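Local coordinates for ribosome hibernation protein YHBH (Vibrio cholerae serotype O1, PDB 4HEI) that associates with 100S ribosome dimers in stationary phase and probably inhibits translation by binding the small ribosomal subunit, at residues L12-S15 with M16-Y19; A65-N69 with M70-I74; K23-K26 with L27-F30. One frame throughout, in Å; residues are numbered along the deposited sequence.

Of three local contacts in this small beta-alpha-beta-beta-beta-alpha fold, two form helix starts. Interaction 1 (12-15 with 16-19) caps the start of helix 14-27, interaction 3 (23-26 with 27-30) carries that helix on into the 27-30 segment, and their centres are about 17 Å apart. Interaction 2 (65-69 with 70-74) starts the second helix, 70-91. The two helix starts meet directly: S15 OG and Y71 OH are 2.7 Å apart, probably hydrogen-bonded. Interactions 2 and 3 do not touch, their centres being about 19 Å apart. A bound cobalt(III) ion lies about 10 Å from the A65 side chain, and a bound cobalt(III) ion about 12 Å from that of F24; the metal-site residues H62 and H64 belong to none of the three contacts.

Interaction 1: L12-S15 with M16-Y19; sequences LTDS and MQDY
T13 and M16 meet twice, once through a hydrogen bond and once through a methyl group. In the polar contact M16 N donates to T13 OG1 over 3.2 Å, with an N-H...O angle of 158°. With chi1 at 64°, OG1 sits between the backbone N and the carbonyl carbon of T13, which turns the hydroxyl towards the first turn. This makes T13 the N-cap of helix 14-27, the helix of the beta-alpha-beta unit that runs from strand 2-8 to strand 34-44. Regular helical bonds follow at once: Q17 N donates to T13 O at 3.2 Å, almost straight at 171°, and Y19 N donates to S15 O at 2.8 Å.

Van der Waals contacts complete the turn. The M16 chain runs out extended through chi2 and bends at chi3, bringing CE back against the cap, 3.3 Å from T13 OG1 and 3.8 Å from T13 CG2; the two side chains cross at about a right angle. L12 CD1 approaches M16 SD more loosely, at 4.3 Å. In a separate contact L12 CG rests 4.2 Å from Q17 CG. Both L12 and M16 touch L41 of strand 34-44, and M16 also reaches M70 and Y71 of helix 70-91.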
# COMPACT_ATOMS: atom_id res chain seq x y z
N LEU A 12 9.51 12.57 1.08
CA LEU A 12 8.47 11.90 1.86
C LEU A 12 7.94 12.88 2.91
O LEU A 12 8.66 13.26 3.83
CB LEU A 12 9.06 10.65 2.53
CG LEU A 12 8.11 9.68 3.24
CD1 LEU A 12 7.10 9.12 2.25
CD2 LEU A 12 8.93 8.55 3.85
N THR A 13 6.68 13.28 2.77
CA THR A 13 6.07 14.23 3.69
C THR A 13 5.17 13.54 4.71
O THR A 13 4.77 12.39 4.52
CB THR A 13 5.20 15.26 2.94
OG1 THR A 13 4.12 14.59 2.29
CG2 THR A 13 6.03 15.99 1.90
N ASP A 14 4.84 14.25 5.78
CA ASP A 14 3.97 13.68 6.80
C ASP A 14 2.58 13.48 6.24
O ASP A 14 1.84 12.61 6.69
CB ASP A 14 3.92 14.58 8.03
CG ASP A 14 5.24 14.63 8.77
OD1 ASP A 14 5.76 13.54 9.10
OD2 ASP A 14 5.74 15.74 9.03
N SER A 15 2.22 14.29 5.25
CA SER A 15 0.91 14.17 4.62
C SER A 15 0.82 12.83 3.89
O SER A 15 -0.20 12.15 3.96
CB SER A 15 0.67 15.31 3.62
OG SER A 15 -0.55 15.11 2.93
N MET A 16 1.88 12.46 3.18
CA MET A 16 1.89 11.19 2.47
C MET A 16 1.75 10.06 3.48
O MET A 16 0.92 9.17 3.32
CB MET A 16 3.20 11.00 1.69
CG MET A 16 3.17 11.55 0.28
SD MET A 16 4.79 11.43 -0.50
CE MET A 16 5.31 13.12 -0.43
N GLN A 17 2.57 10.10 4.52
CA GLN A 17 2.52 9.06 5.54
C GLN A 17 1.15 9.02 6.21
O GLN A 17 0.59 7.95 6.40
CB GLN A 17 3.64 9.27 6.56
CG GLN A 17 5.01 8.99 5.96
CD GLN A 17 6.12 8.97 6.98
OE1 GLN A 17 6.63 10.02 7.38
NE2 GLN A 17 6.50 7.78 7.42
N ASP A 18 0.61 10.19 6.55
CA ASP A 18 -0.70 10.25 7.18
C ASP A 18 -1.75 9.64 6.25
O ASP A 18 -2.61 8.86 6.68
CB ASP A 18 -1.10 11.69 7.50
CG ASP A 18 -0.27 12.29 8.62
OD1 ASP A 18 0.30 11.53 9.43
OD2 ASP A 18 -0.19 13.54 8.71
N TYR A 19 -1.67 10.00 4.97
CA TYR A 19 -2.61 9.48 3.98
C TYR A 19 -2.51 7.97 3.88
O TYR A 19 -3.52 7.27 3.87
CB TYR A 19 -2.33 10.12 2.61
CG TYR A 19 -3.37 9.77 1.57
CD1 TYR A 19 -4.66 10.27 1.66
CD2 TYR A 19 -3.05 8.94 0.50
CE1 TYR A 19 -5.62 9.94 0.72
CE2 TYR A 19 -4.01 8.60 -0.45
CZ TYR A 19 -5.29 9.11 -0.33
OH TYR A 19 -6.23 8.79 -1.27

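Interaction 2: A65-N69 with M70-I74; sequences ADDEN and MYAAI
N69 turns its amide oxygen back over the first turn of helix 70-91. Its CG stands anti to its own backbone N (chi1 179°), and from there OD1 reaches A72 N at 3.0 Å. The donor lies in the plane of the amide, on a lone pair, and the N-H...O angle is 150°. The same oxygen approaches the Y71 ring at its edge, near the ring plane, and comes within 3.3 Å of Y71 CB. The main-chain carbonyl of N69 takes the next amide, A73 N to N69 O at 2.9 Å, so the side chain and backbone of one residue serve successive N-H groups.

D67 also comes up to A72. Its OD1 accepts from N69 N at 2.7 Å through the anti lone pair, which ties the carboxylate to the turn and limits its rotation. Held this way, the carboxylate lies against the A72 methyl, with D67 OD1 3.5 Å from A72 CB. Behind it the D67 methylene packs on A73, the two CB atoms 3.9 Å apart, and two residues back along the strand A65 CB rests 3.5 Å from A73 O. Strand 65-67 and helix 70-74 run nearly antiparallel, at 153°, with their axes 6.5 Å apart at closest approach, a closeness consistent with the alanines A65, A72 and A73 between them.

The Y71 ring reaches helix 14-27, where it meets Y19 edge-to-face. An Asx turn at D67 followed by an asparagine N-cap makes this a tight strand-to-helix connection, carrying the chain from edge strand 59-67 into the final helix of the fold.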
# COMPACT_ATOMS: atom_id res chain seq x y z
N ALA A 65 1.76 0.50 -8.18
CA ALA A 65 0.87 1.35 -8.96
C ALA A 65 1.64 2.64 -9.21
O ALA A 65 2.43 3.08 -8.36
CB ALA A 65 -0.42 1.64 -8.18
N ASP A 66 1.46 3.25 -10.38
CA ASP A 66 2.17 4.49 -10.65
C ASP A 66 1.24 5.54 -11.24
O ASP A 66 0.19 5.21 -11.79
CB ASP A 66 3.37 4.26 -11.58
CG ASP A 66 2.98 3.97 -13.01
OD1 ASP A 66 3.89 3.97 -13.87
OD2 ASP A 66 1.79 3.76 -13.29
N ASP A 67 1.64 6.80 -11.12
CA ASP A 67 0.82 7.90 -11.59
C ASP A 67 1.68 9.16 -11.65
O ASP A 67 2.80 9.17 -11.14
CB ASP A 67 -0.35 8.09 -10.61
CG ASP A 67 -1.44 8.98 -11.14
OD1 ASP A 67 -1.31 10.22 -11.05
OD2 ASP A 67 -2.43 8.43 -11.66
N GLU A 68 1.18 10.21 -12.29
CA GLU A 68 1.93 11.45 -12.33
C GLU A 68 1.81 12.10 -10.94
O GLU A 68 2.64 12.91 -10.56
CB GLU A 68 1.40 12.39 -13.42
CG GLU A 68 1.93 12.07 -14.82
CD GLU A 68 1.42 13.02 -15.89
OE1 GLU A 68 1.53 14.25 -15.70
OE2 GLU A 68 0.92 12.53 -16.93
N ASN A 69 0.77 11.71 -10.20
CA ASN A 69 0.55 12.23 -8.84
C ASN A 69 0.68 11.09 -7.82
O ASN A 69 0.02 10.06 -7.95
CB ASN A 69 -0.83 12.88 -8.74
CG ASN A 69 -1.13 13.41 -7.35
OD1 ASN A 69 -1.58 12.68 -6.47
ND2 ASN A 69 -0.85 14.69 -7.14
N MET A 70 1.52 11.28 -6.81
CA MET A 70 1.75 10.25 -5.80
C MET A 70 0.51 9.82 -5.02
O MET A 70 0.32 8.64 -4.75
CB MET A 70 2.84 10.70 -4.82
CG MET A 70 3.24 9.64 -3.79
SD MET A 70 3.80 8.09 -4.56
CE MET A 70 5.47 8.53 -4.96
N TYR A 71 -0.34 10.77 -4.65
CA TYR A 71 -1.54 10.41 -3.91
C TYR A 71 -2.46 9.56 -4.77
O TYR A 71 -3.10 8.63 -4.27
CB TYR A 71 -2.24 11.67 -3.41
CG TYR A 71 -1.48 12.36 -2.30
CD1 TYR A 71 -1.67 12.00 -0.97
CD2 TYR A 71 -0.53 13.34 -2.59
CE1 TYR A 71 -0.95 12.61 0.05
CE2 TYR A 71 0.20 13.95 -1.58
CZ TYR A 71 -0.01 13.58 -0.26
OH TYR A 71 0.70 14.19 0.74
N ALA A 72 -2.52 9.86 -6.06
CA ALA A 72 -3.34 9.09 -6.98
C ALA A 72 -2.70 7.70 -7.13
O ALA A 72 -3.40 6.70 -7.28
CB ALA A 72 -3.41 9.78 -8.33
N ALA A 73 -1.38 7.66 -7.09
CA ALA A 73 -0.66 6.39 -7.20
C ALA A 73 -1.03 5.50 -6.01
O ALA A 73 -1.31 4.31 -6.17
CB ALA A 73 0.85 6.63 -7.23
N ILE A 74 -1.04 6.09 -4.82
CA ILE A 74 -1.38 5.35 -3.62
C ILE A 74 -2.81 4.84 -3.69
O ILE A 74 -3.09 3.70 -3.30
CB ILE A 74 -1.20 6.23 -2.36
CG1 ILE A 74 0.29 6.56 -2.19
CG2 ILE A 74 -1.73 5.51 -1.13
CD1 ILE A 74 0.56 7.68 -1.22

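Interaction 3: K23-K26 with L27-F30; sequences KFDK and LERF
L27 takes up the helical pattern from K23, its N donating to K23 O at 3.1 Å. Its side chain lies beside that of F24, both pointing the same way, with L27 CD2 3.8 Å from F24 CD1. CG is anti to the backbone N in L27 (chi1 -172°), and this brings CD2 alongside the phenyl ring, at an oblique angle.

E28 N continues the pattern with a bond of 3.0 Å to F24 O. Its side chain starts between the backbone N and the carbonyl carbon, and this chi1 of 75° puts CG 3.3 Å from D25 O; the extended chain beyond carries the carboxylate near that of D25. These like charges are bridged by water: one molecule donates to both D25 OD1 and E28 OE1, which probably eases their repulsion.

At R29 the spacing shortens. R29 N donates to K26 O, three residues back, over 3.2 Å. A second water accepts from R29 NE at 2.8 Å, at the edge of the guanidinium and in its plane, and donates to D25 O and E28 OE1. It thereby joins the arginine to the carboxylate of E28 and to the backbone carbonyl of D25.

F30 repeats the shorter step, its N hydrogen-bonded to L27 O, and F30 CD2 lies 3.8 Å from K26 O. Inward, F24 packs on V37 and V39 of strand 34-44, F24 and L27 share L54 of strand 47-56, and L27 also meets V82 and L85 of helix 70-91, while K23 forms a salt bridge to D75 of that helix.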
# COMPACT_ATOMS: atom_id res chain seq x y z
N LYS A 23 -5.50 5.16 4.64
CA LYS A 23 -5.96 4.11 3.74
C LYS A 23 -5.89 2.72 4.37
O LYS A 23 -6.81 1.91 4.21
CB LYS A 23 -5.13 4.12 2.45
CG LYS A 23 -5.09 5.46 1.73
CD LYS A 23 -6.44 5.85 1.15
CE LYS A 23 -6.82 4.93 0.00
NZ LYS A 23 -8.04 5.40 -0.71
N PHE A 24 -4.80 2.43 5.07
CA PHE A 24 -4.64 1.12 5.70
C PHE A 24 -5.51 0.93 6.94
O PHE A 24 -5.91 -0.19 7.25
CB PHE A 24 -3.16 0.87 6.00
CG PHE A 24 -2.40 0.37 4.81
CD1 PHE A 24 -2.43 -0.97 4.46
CD2 PHE A 24 -1.71 1.26 3.98
CE1 PHE A 24 -1.79 -1.43 3.31
CE2 PHE A 24 -1.07 0.81 2.83
CZ PHE A 24 -1.11 -0.54 2.49
N ASP A 25 -5.84 2.02 7.63
CA ASP A 25 -6.72 1.90 8.78
C ASP A 25 -8.12 1.49 8.30
O ASP A 25 -8.82 0.76 8.99
CB ASP A 25 -6.79 3.21 9.57
CG ASP A 25 -5.61 3.40 10.49
OD1 ASP A 25 -4.90 2.41 10.75
OD2 ASP A 25 -5.40 4.53 10.98
N LYS A 26 -8.52 1.96 7.12
CA LYS A 26 -9.83 1.60 6.60
C LYS A 26 -9.81 0.14 6.16
O LYS A 26 -10.73 -0.63 6.45
CB LYS A 26 -10.20 2.47 5.40
CG LYS A 26 -10.41 3.94 5.72
CD LYS A 26 -10.91 4.70 4.50
CE LYS A 26 -11.22 6.15 4.83
NZ LYS A 26 -12.24 6.26 5.91
N LEU A 27 -8.73 -0.22 5.48
CA LEU A 27 -8.52 -1.57 4.97
C LEU A 27 -8.58 -2.67 6.03
O LEU A 27 -9.19 -3.72 5.82
CB LEU A 27 -7.17 -1.62 4.26
CG LEU A 27 -6.84 -2.88 3.48
CD1 LEU A 27 -7.78 -2.98 2.29
CD2 LEU A 27 -5.39 -2.84 3.01
N GLU A 28 -7.95 -2.44 7.18
CA GLU A 28 -7.91 -3.46 8.22
C GLU A 28 -9.28 -3.82 8.79
O GLU A 28 -9.43 -4.84 9.47
CB GLU A 28 -6.97 -3.05 9.36
CG GLU A 28 -7.51 -1.97 10.28
CD GLU A 28 -6.71 -1.84 11.58
OE1 GLU A 28 -7.07 -0.99 12.42
OE2 GLU A 28 -5.72 -2.59 11.75
N ARG A 29 -10.29 -2.99 8.52
CA ARG A 29 -11.63 -3.28 9.02
C ARG A 29 -12.28 -4.42 8.23
O ARG A 29 -13.18 -5.10 8.73
CB ARG A 29 -12.51 -2.03 8.95
CG ARG A 29 -12.06 -0.90 9.86
CD ARG A 29 -12.03 -1.33 11.31
NE ARG A 29 -11.69 -0.20 12.18
CZ ARG A 29 -12.38 0.12 13.25
NH1 ARG A 29 -13.45 -0.60 13.59
NH2 ARG A 29 -12.04 1.18 13.97
N PHE A 30 -11.83 -4.62 7.00
CA PHE A 30 -12.38 -5.67 6.15
C PHE A 30 -11.49 -6.91 6.08
O PHE A 30 -11.97 -8.01 5.82
CB PHE A 30 -12.60 -5.11 4.75
CG PHE A 30 -13.66 -4.07 4.69
CD1 PHE A 30 -15.00 -4.43 4.70
CD2 PHE A 30 -13.33 -2.72 4.67
CE1 PHE A 30 -16.00 -3.46 4.70
CE2 PHE A 30 -14.32 -1.74 4.67
CZ PHE A 30 -15.66 -2.12 4.68
O HOH W 1 -9.18 0.76 11.57
O HOH W 2 -5.28 0.89 13.19